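Local coordinates for protein mannitol dehydrogenase (Pseudomonas fluorescens, PDB 1LJ8) that binds NAD and probably catalyses the oxidation of mannitol at its second carbon, as a long-chain dehydrogenase of the mannitol dehydrogenase family, at residues L306-H319 with F362-C375. Sequence-based numbering, arbitrary orientation.
With NAD (nicotinamide-adenine-dinucleotide), chain B.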
loop_
_atom_site.group_PDB
_atom_site.type_symbol
_atom_site.label_atom_id
_atom_site.label_comp_id
_atom_site.label_asym_id
_atom_site.label_seq_id
_atom_site.Cartn_x
_atom_site.Cartn_y
_atom_site.Cartn_z
ATOM N N LEU A 306 -11.180 3.225 -11.498
ATOM C CA LEU A 306 -11.445 2.071 -12.363
ATOM C C LEU A 306 -12.040 0.844 -11.672
ATOM O O LEU A 306 -12.858 0.076 -12.232
ATOM C CB LEU A 306 -10.133 1.555 -12.972
ATOM C CG LEU A 306 -9.311 2.491 -13.844
ATOM C CD1 LEU A 306 -7.904 1.871 -14.161
ATOM C CD2 LEU A 306 -10.147 2.688 -15.124
ATOM N N THR A 307 -11.607 0.657 -10.444
ATOM C CA THR A 307 -11.880 -0.615 -9.779
ATOM C C THR A 307 -13.282 -0.978 -9.338
ATOM O O THR A 307 -13.697 -2.151 -9.485
ATOM C CB THR A 307 -10.864 -0.785 -8.628
ATOM O OG1 THR A 307 -10.641 -2.195 -8.429
ATOM C CG2 THR A 307 -11.376 -0.175 -7.297
ATOM N N TYR A 308 -14.053 -0.027 -8.840
ATOM C CA TYR A 308 -15.404 -0.368 -8.405
ATOM C C TYR A 308 -16.312 -0.461 -9.627
ATOM O O TYR A 308 -17.119 -1.384 -9.721
ATOM C CB TYR A 308 -15.922 0.634 -7.362
ATOM C CG TYR A 308 -15.028 0.612 -6.130
ATOM C CD1 TYR A 308 -14.267 1.722 -5.792
ATOM C CD2 TYR A 308 -14.880 -0.572 -5.346
ATOM C CE1 TYR A 308 -13.350 1.682 -4.687
ATOM C CE2 TYR A 308 -13.956 -0.623 -4.250
ATOM C CZ TYR A 308 -13.209 0.511 -3.943
ATOM O OH TYR A 308 -12.286 0.478 -2.902
ATOM N N LEU A 309 -16.200 0.504 -10.537
ATOM C CA LEU A 309 -16.954 0.418 -11.780
ATOM C C LEU A 309 -16.596 -0.867 -12.521
ATOM O O LEU A 309 -17.479 -1.524 -13.084
ATOM C CB LEU A 309 -16.609 1.599 -12.701
ATOM C CG LEU A 309 -17.144 2.925 -12.169
ATOM C CD1 LEU A 309 -16.486 4.066 -12.995
ATOM C CD2 LEU A 309 -18.675 2.972 -12.314
ATOM N N GLY A 310 -15.311 -1.233 -12.522
ATOM C CA GLY A 310 -14.871 -2.436 -13.230
ATOM C C GLY A 310 -15.436 -3.697 -12.605
ATOM O O GLY A 310 -15.879 -4.604 -13.313
ATOM N N PHE A 311 -15.446 -3.744 -11.280
ATOM C CA PHE A 311 -15.972 -4.934 -10.598
ATOM C C PHE A 311 -17.479 -5.059 -10.891
ATOM O O PHE A 311 -17.997 -6.153 -11.132
ATOM C CB PHE A 311 -15.763 -4.818 -9.090
ATOM C CG PHE A 311 -15.404 -6.127 -8.437
ATOM C CD1 PHE A 311 -14.086 -6.581 -8.473
ATOM C CD2 PHE A 311 -16.379 -6.898 -7.811
ATOM C CE1 PHE A 311 -13.738 -7.828 -7.879
ATOM C CE2 PHE A 311 -16.053 -8.150 -7.201
ATOM C CZ PHE A 311 -14.729 -8.606 -7.243
ATOM N N LEU A 312 -18.181 -3.935 -10.847
ATOM C CA LEU A 312 -19.624 -3.926 -11.143
ATOM C C LEU A 312 -19.895 -4.401 -12.562
ATOM O O LEU A 312 -20.836 -5.171 -12.786
ATOM C CB LEU A 312 -20.183 -2.497 -10.987
ATOM C CG LEU A 312 -20.383 -2.089 -9.530
ATOM C CD1 LEU A 312 -20.619 -0.569 -9.524
ATOM C CD2 LEU A 312 -21.578 -2.832 -8.842
ATOM N N LYS A 313 -19.081 -3.957 -13.507
ATOM C CA LYS A 313 -19.248 -4.339 -14.903
ATOM C C LYS A 313 -18.965 -5.837 -15.086
ATOM O O LYS A 313 -19.424 -6.455 -16.065
ATOM C CB LYS A 313 -18.329 -3.502 -15.774
ATOM C CG LYS A 313 -18.432 -3.777 -17.267
ATOM C CD LYS A 313 -19.882 -3.570 -17.817
ATOM C CE LYS A 313 -19.949 -3.973 -19.301
ATOM N NZ LYS A 313 -21.340 -3.751 -19.859
ATOM N N GLY A 314 -18.258 -6.426 -14.123
ATOM C CA GLY A 314 -17.939 -7.847 -14.220
ATOM C C GLY A 314 -16.463 -8.099 -14.524
ATOM O O GLY A 314 -16.036 -9.272 -14.599
ATOM N N TYR A 315 -15.665 -7.054 -14.709
ATOM C CA TYR A 315 -14.233 -7.274 -14.973
ATOM C C TYR A 315 -13.600 -7.734 -13.674
ATOM O O TYR A 315 -14.151 -7.482 -12.575
ATOM C CB TYR A 315 -13.545 -5.989 -15.430
ATOM C CG TYR A 315 -14.071 -5.431 -16.727
ATOM C CD1 TYR A 315 -14.260 -4.061 -16.896
ATOM C CD2 TYR A 315 -14.334 -6.269 -17.810
ATOM C CE1 TYR A 315 -14.699 -3.535 -18.113
ATOM C CE2 TYR A 315 -14.777 -5.758 -19.036
ATOM C CZ TYR A 315 -14.963 -4.397 -19.176
ATOM O OH TYR A 315 -15.475 -3.918 -20.366
ATOM N N ARG A 316 -12.462 -8.430 -13.781
ATOM C CA ARG A 316 -11.781 -8.895 -12.559
ATOM C C ARG A 316 -10.294 -8.534 -12.523
ATOM O O ARG A 316 -9.634 -8.725 -11.496
ATOM C CB ARG A 316 -11.986 -10.419 -12.374
ATOM C CG ARG A 316 -13.415 -10.794 -11.876
ATOM C CD ARG A 316 -13.763 -10.182 -10.525
ATOM N NE ARG A 316 -15.092 -10.553 -9.977
ATOM C CZ ARG A 316 -16.235 -9.892 -10.195
ATOM N NH1 ARG A 316 -16.254 -8.809 -10.965
ATOM N NH2 ARG A 316 -17.354 -10.287 -9.589
ATOM N N PHE A 317 -9.749 -8.029 -13.631
ATOM C CA PHE A 317 -8.334 -7.611 -13.669
ATOM C C PHE A 317 -8.203 -6.206 -14.174
ATOM O O PHE A 317 -9.042 -5.743 -14.965
ATOM C CB PHE A 317 -7.509 -8.519 -14.586
ATOM C CG PHE A 317 -7.496 -9.919 -14.112
ATOM C CD1 PHE A 317 -8.479 -10.823 -14.543
ATOM C CD2 PHE A 317 -6.555 -10.327 -13.172
ATOM C CE1 PHE A 317 -8.521 -12.120 -14.047
ATOM C CE2 PHE A 317 -6.587 -11.619 -12.664
ATOM C CZ PHE A 317 -7.570 -12.521 -13.100
ATOM N N VAL A 318 -7.150 -5.531 -13.734
ATOM C CA VAL A 318 -6.914 -4.160 -14.159
ATOM C C VAL A 318 -6.750 -4.048 -15.683
ATOM O O VAL A 318 -7.301 -3.122 -16.289
ATOM C CB VAL A 318 -5.650 -3.573 -13.455
ATOM C CG1 VAL A 318 -5.348 -2.174 -13.975
ATOM C CG2 VAL A 318 -5.926 -3.521 -11.923
ATOM N N HIS A 319 -6.045 -4.986 -16.310
ATOM C CA HIS A 319 -5.860 -4.872 -17.760
ATOM C C HIS A 319 -7.155 -4.987 -18.537
ATOM O O HIS A 319 -7.238 -4.460 -19.648
ATOM C CB HIS A 319 -4.847 -5.896 -18.308
ATOM C CG HIS A 319 -5.272 -7.326 -18.164
ATOM N ND1 HIS A 319 -5.033 -8.072 -17.025
ATOM C CD2 HIS A 319 -5.852 -8.173 -19.051
ATOM C CE1 HIS A 319 -5.443 -9.315 -17.216
ATOM N NE2 HIS A 319 -5.940 -9.402 -18.440
ATOM N N PHE A 362 -0.931 0.100 -16.493
ATOM C CA PHE A 362 -2.188 -0.576 -16.167
ATOM C C PHE A 362 -2.648 -1.499 -17.309
ATOM O O PHE A 362 -3.457 -2.382 -17.092
ATOM C CB PHE A 362 -3.338 0.422 -15.934
ATOM C CG PHE A 362 -3.267 1.189 -14.637
ATOM C CD1 PHE A 362 -4.313 2.053 -14.309
ATOM C CD2 PHE A 362 -2.185 1.093 -13.779
ATOM C CE1 PHE A 362 -4.272 2.814 -13.129
ATOM C CE2 PHE A 362 -2.116 1.855 -12.593
ATOM C CZ PHE A 362 -3.168 2.717 -12.275
ATOM N N SER A 363 -2.145 -1.261 -18.529
ATOM C CA SER A 363 -2.510 -2.067 -19.707
ATOM C C SER A 363 -1.703 -3.353 -19.806
ATOM O O SER A 363 -1.959 -4.202 -20.690
ATOM C CB SER A 363 -2.341 -1.222 -20.994
ATOM O OG SER A 363 -3.170 -0.057 -20.930
ATOM N N ASN A 364 -0.731 -3.507 -18.901
ATOM C CA ASN A 364 0.108 -4.732 -18.837
ATOM C C ASN A 364 -0.828 -5.955 -18.702
ATOM O O ASN A 364 -1.502 -6.173 -17.691
ATOM C CB ASN A 364 1.049 -4.583 -17.621
ATOM C CG ASN A 364 1.937 -5.791 -17.380
ATOM O OD1 ASN A 364 1.741 -6.874 -17.934
ATOM N ND2 ASN A 364 2.924 -5.600 -16.505
ATOM N N GLN A 365 -0.899 -6.784 -19.732
ATOM C CA GLN A 365 -1.826 -7.913 -19.657
ATOM C C GLN A 365 -1.244 -9.093 -18.904
ATOM O O GLN A 365 -1.976 -9.838 -18.259
ATOM C CB GLN A 365 -2.211 -8.403 -21.069
ATOM C CG GLN A 365 -2.529 -7.272 -22.055
ATOM C CD GLN A 365 -3.965 -6.783 -21.978
ATOM O OE1 GLN A 365 -4.905 -7.579 -22.072
ATOM N NE2 GLN A 365 -4.149 -5.457 -21.815
ATOM N N ALA A 366 0.070 -9.254 -18.976
ATOM C CA ALA A 366 0.697 -10.416 -18.348
ATOM C C ALA A 366 0.620 -10.425 -16.826
ATOM O O ALA A 366 0.527 -11.487 -16.229
ATOM C CB ALA A 366 2.136 -10.476 -18.767
ATOM N N ILE A 367 0.656 -9.236 -16.219
ATOM C CA ILE A 367 0.673 -9.123 -14.747
ATOM C C ILE A 367 -0.589 -9.618 -14.058
ATOM O O ILE A 367 -0.542 -10.130 -12.931
ATOM C CB ILE A 367 1.017 -7.647 -14.341
ATOM C CG1 ILE A 367 1.415 -7.505 -12.845
ATOM C CG2 ILE A 367 -0.179 -6.765 -14.662
ATOM C CD1 ILE A 367 2.584 -8.386 -12.404
ATOM N N ALA A 368 -1.735 -9.458 -14.693
ATOM C CA ALA A 368 -2.978 -9.934 -14.113
ATOM C C ALA A 368 -3.220 -9.456 -12.660
ATOM O O ALA A 368 -3.424 -10.235 -11.720
ATOM C CB ALA A 368 -3.041 -11.491 -14.211
ATOM N N ASP A 369 -3.234 -8.140 -12.503
ATOM C CA ASP A 369 -3.477 -7.535 -11.200
ATOM C C ASP A 369 -4.974 -7.542 -10.923
ATOM O O ASP A 369 -5.797 -7.124 -11.746
ATOM C CB ASP A 369 -2.901 -6.111 -11.195
ATOM C CG ASP A 369 -2.950 -5.481 -9.808
ATOM O OD1 ASP A 369 -3.091 -6.267 -8.860
ATOM O OD2 ASP A 369 -2.851 -4.234 -9.695
ATOM N N GLN A 370 -5.339 -8.031 -9.762
ATOM C CA GLN A 370 -6.740 -8.232 -9.429
ATOM C C GLN A 370 -7.566 -7.047 -8.986
ATOM O O GLN A 370 -7.160 -6.336 -8.082
ATOM C CB GLN A 370 -6.852 -9.290 -8.324
ATOM C CG GLN A 370 -6.042 -10.553 -8.608
ATOM C CD GLN A 370 -4.647 -10.514 -7.964
ATOM O OE1 GLN A 370 -4.222 -9.506 -7.398
ATOM N NE2 GLN A 370 -3.933 -11.652 -8.055
ATOM N N LEU A 371 -8.732 -6.840 -9.608
ATOM C CA LEU A 371 -9.582 -5.781 -9.143
ATOM C C LEU A 371 -9.986 -6.060 -7.686
ATOM O O LEU A 371 -10.204 -5.119 -6.919
ATOM C CB LEU A 371 -10.848 -5.595 -10.038
ATOM C CG LEU A 371 -10.534 -5.100 -11.466
ATOM C CD1 LEU A 371 -11.884 -4.755 -12.146
ATOM C CD2 LEU A 371 -9.565 -3.862 -11.436
ATOM N N GLU A 372 -10.045 -7.323 -7.260
ATOM C CA GLU A 372 -10.379 -7.558 -5.855
ATOM C C GLU A 372 -9.317 -6.935 -4.917
ATOM O O GLU A 372 -9.646 -6.456 -3.827
ATOM C CB GLU A 372 -10.482 -9.044 -5.557
ATOM C CG GLU A 372 -11.030 -9.256 -4.147
ATOM C CD GLU A 372 -11.542 -10.670 -3.879
ATOM O OE1 GLU A 372 -12.142 -11.296 -4.782
ATOM O OE2 GLU A 372 -11.364 -11.136 -2.738
ATOM N N ARG A 373 -8.056 -6.951 -5.369
ATOM C CA ARG A 373 -6.977 -6.341 -4.595
ATOM C C ARG A 373 -7.150 -4.829 -4.642
ATOM O O ARG A 373 -7.133 -4.160 -3.624
ATOM C CB ARG A 373 -5.598 -6.682 -5.202
ATOM C CG ARG A 373 -4.426 -6.127 -4.393
ATOM C CD ARG A 373 -3.082 -6.303 -5.136
ATOM N NE ARG A 373 -2.986 -5.329 -6.215
ATOM C CZ ARG A 373 -2.703 -4.043 -6.016
ATOM N NH1 ARG A 373 -2.493 -3.555 -4.778
ATOM N NH2 ARG A 373 -2.606 -3.236 -7.068
ATOM N N VAL A 374 -7.277 -4.292 -5.848
ATOM C CA VAL A 374 -7.417 -2.833 -5.979
ATOM C C VAL A 374 -8.660 -2.278 -5.255
ATOM O O VAL A 374 -8.642 -1.154 -4.689
ATOM C CB VAL A 374 -7.407 -2.428 -7.489
ATOM C CG1 VAL A 374 -7.478 -0.849 -7.606
ATOM C CG2 VAL A 374 -6.059 -2.894 -8.132
ATOM N N CYS A 375 -9.737 -3.073 -5.206
ATOM C CA CYS A 375 -10.970 -2.648 -4.526
ATOM C C CYS A 375 -10.831 -2.730 -3.026
ATOM O O CYS A 375 -11.553 -2.085 -2.300
ATOM C CB CYS A 375 -12.153 -3.605 -4.819
ATOM S SG CYS A 375 -12.801 -3.635 -6.457
HETATM P PA NAD B . -0.668 -7.590 1.519
HETATM O O1A NAD B . -2.078 -7.812 1.713
HETATM O O2A NAD B . 0.214 -8.545 0.789
HETATM O O5B NAD B . 0.056 -7.380 2.926
HETATM C C5B NAD B . -0.450 -6.373 3.856
HETATM C C4B NAD B . 0.449 -6.646 5.080
HETATM O O4B NAD B . 0.078 -5.639 6.110
HETATM C C3B NAD B . 0.192 -7.998 5.836
HETATM O O3B NAD B . 1.471 -8.427 6.336
HETATM C C2B NAD B . -0.795 -7.595 6.941
HETATM O O2B NAD B . -0.801 -8.497 8.041
HETATM C C1B NAD B . -0.224 -6.254 7.357
HETATM N N9A NAD B . -1.124 -5.390 8.053
HETATM C C8A NAD B . -2.420 -5.004 7.773
HETATM N N7A NAD B . -2.892 -4.151 8.653
HETATM C C5A NAD B . -1.847 -3.977 9.548
HETATM C C6A NAD B . -1.782 -3.160 10.683
HETATM N N6A NAD B . -2.750 -2.354 11.122
HETATM N N1A NAD B . -0.611 -3.181 11.428
HETATM C C2A NAD B . 0.471 -3.977 11.057
HETATM N N3A NAD B . 0.437 -4.779 9.922
HETATM C C4A NAD B . -0.761 -4.738 9.204
HETATM O O3 NAD B . -0.554 -6.152 0.857
HETATM P PN NAD B . 0.578 -5.497 -0.077
HETATM O O1N NAD B . 0.212 -5.700 -1.482
HETATM O O2N NAD B . 1.871 -6.019 0.375
HETATM O O5D NAD B . 0.401 -3.956 0.207
HETATM C C5D NAD B . 0.721 -3.492 1.511
HETATM C C4D NAD B . 0.850 -2.036 1.393
HETATM O O4D NAD B . 2.012 -1.604 0.656
HETATM C C3D NAD B . -0.352 -1.227 0.787
HETATM O O3D NAD B . -1.433 -1.090 1.702
HETATM C C2D NAD B . 0.297 0.060 0.315
HETATM O O2D NAD B . 0.318 1.038 1.346
HETATM C C1D NAD B . 1.721 -0.392 -0.094
HETATM N N1N NAD B . 1.899 -0.612 -1.543
HETATM C C2N NAD B . 1.403 -1.717 -2.260
HETATM C C3N NAD B . 1.573 -1.727 -3.621
HETATM C C7N NAD B . 1.004 -2.911 -4.425
HETATM O O7N NAD B . 0.989 -2.796 -5.659
HETATM N N7N NAD B . 0.483 -3.960 -3.824
HETATM C C4N NAD B . 2.238 -0.605 -4.319
HETATM C C5N NAD B . 2.753 0.474 -3.538
HETATM C C6N NAD B . 2.592 0.495 -2.124
HETATM O O HOH W 1 -10.445 -9.641 -8.990
HETATM O O HOH W 2 -4.064 -6.589 -14.828
#
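Leu371 of helix 371-375 is a knob in a hole made by Thr307, Gly310 and Phe311 of helix 306-313 and by Val318 of the next helix, a worked example of helix packing inside the all-helical part of the C-terminal domain. Leu371 CD1 lies 3.7 Å from Gly310 C, while CD2 meets Val318 CG2. Phe311 turns its ring edge to Leu371 CB, and Arg316, whose NH2 forms a salt bridge with Asp418, sets NH1 over the centre of one ring face. One turn on from Leu371, Cys375 O accepts from Tyr308 OH (2.7 Å), the donor tilted 32° from the carbonyl plane; an alanine in place of this tyrosine would probably leave the Cys375 carbonyl without its hydroxyl donor and open a gap beside Cys375 CB.

A single beta bridge joins Phe317 to Gln370: Leu371 N donates to Arg316 O (2.8 Å), and Val318 N to Asp369 O (2.9 Å). With its CG between the backbone N and the carbonyl carbon (chi1 64°), His319 lays one ring face against Gln365, whose CA makes a CH-pi contact with it.

Further out, Asp369 leads to the NAD pocket through a side-on salt bridge, Arg373 NE to Asp369 OD1 and NH2 to OD2, each oxygen using its syn lone pair, and Arg373 NH1 reaches to 3.2 Å from NAD N7N.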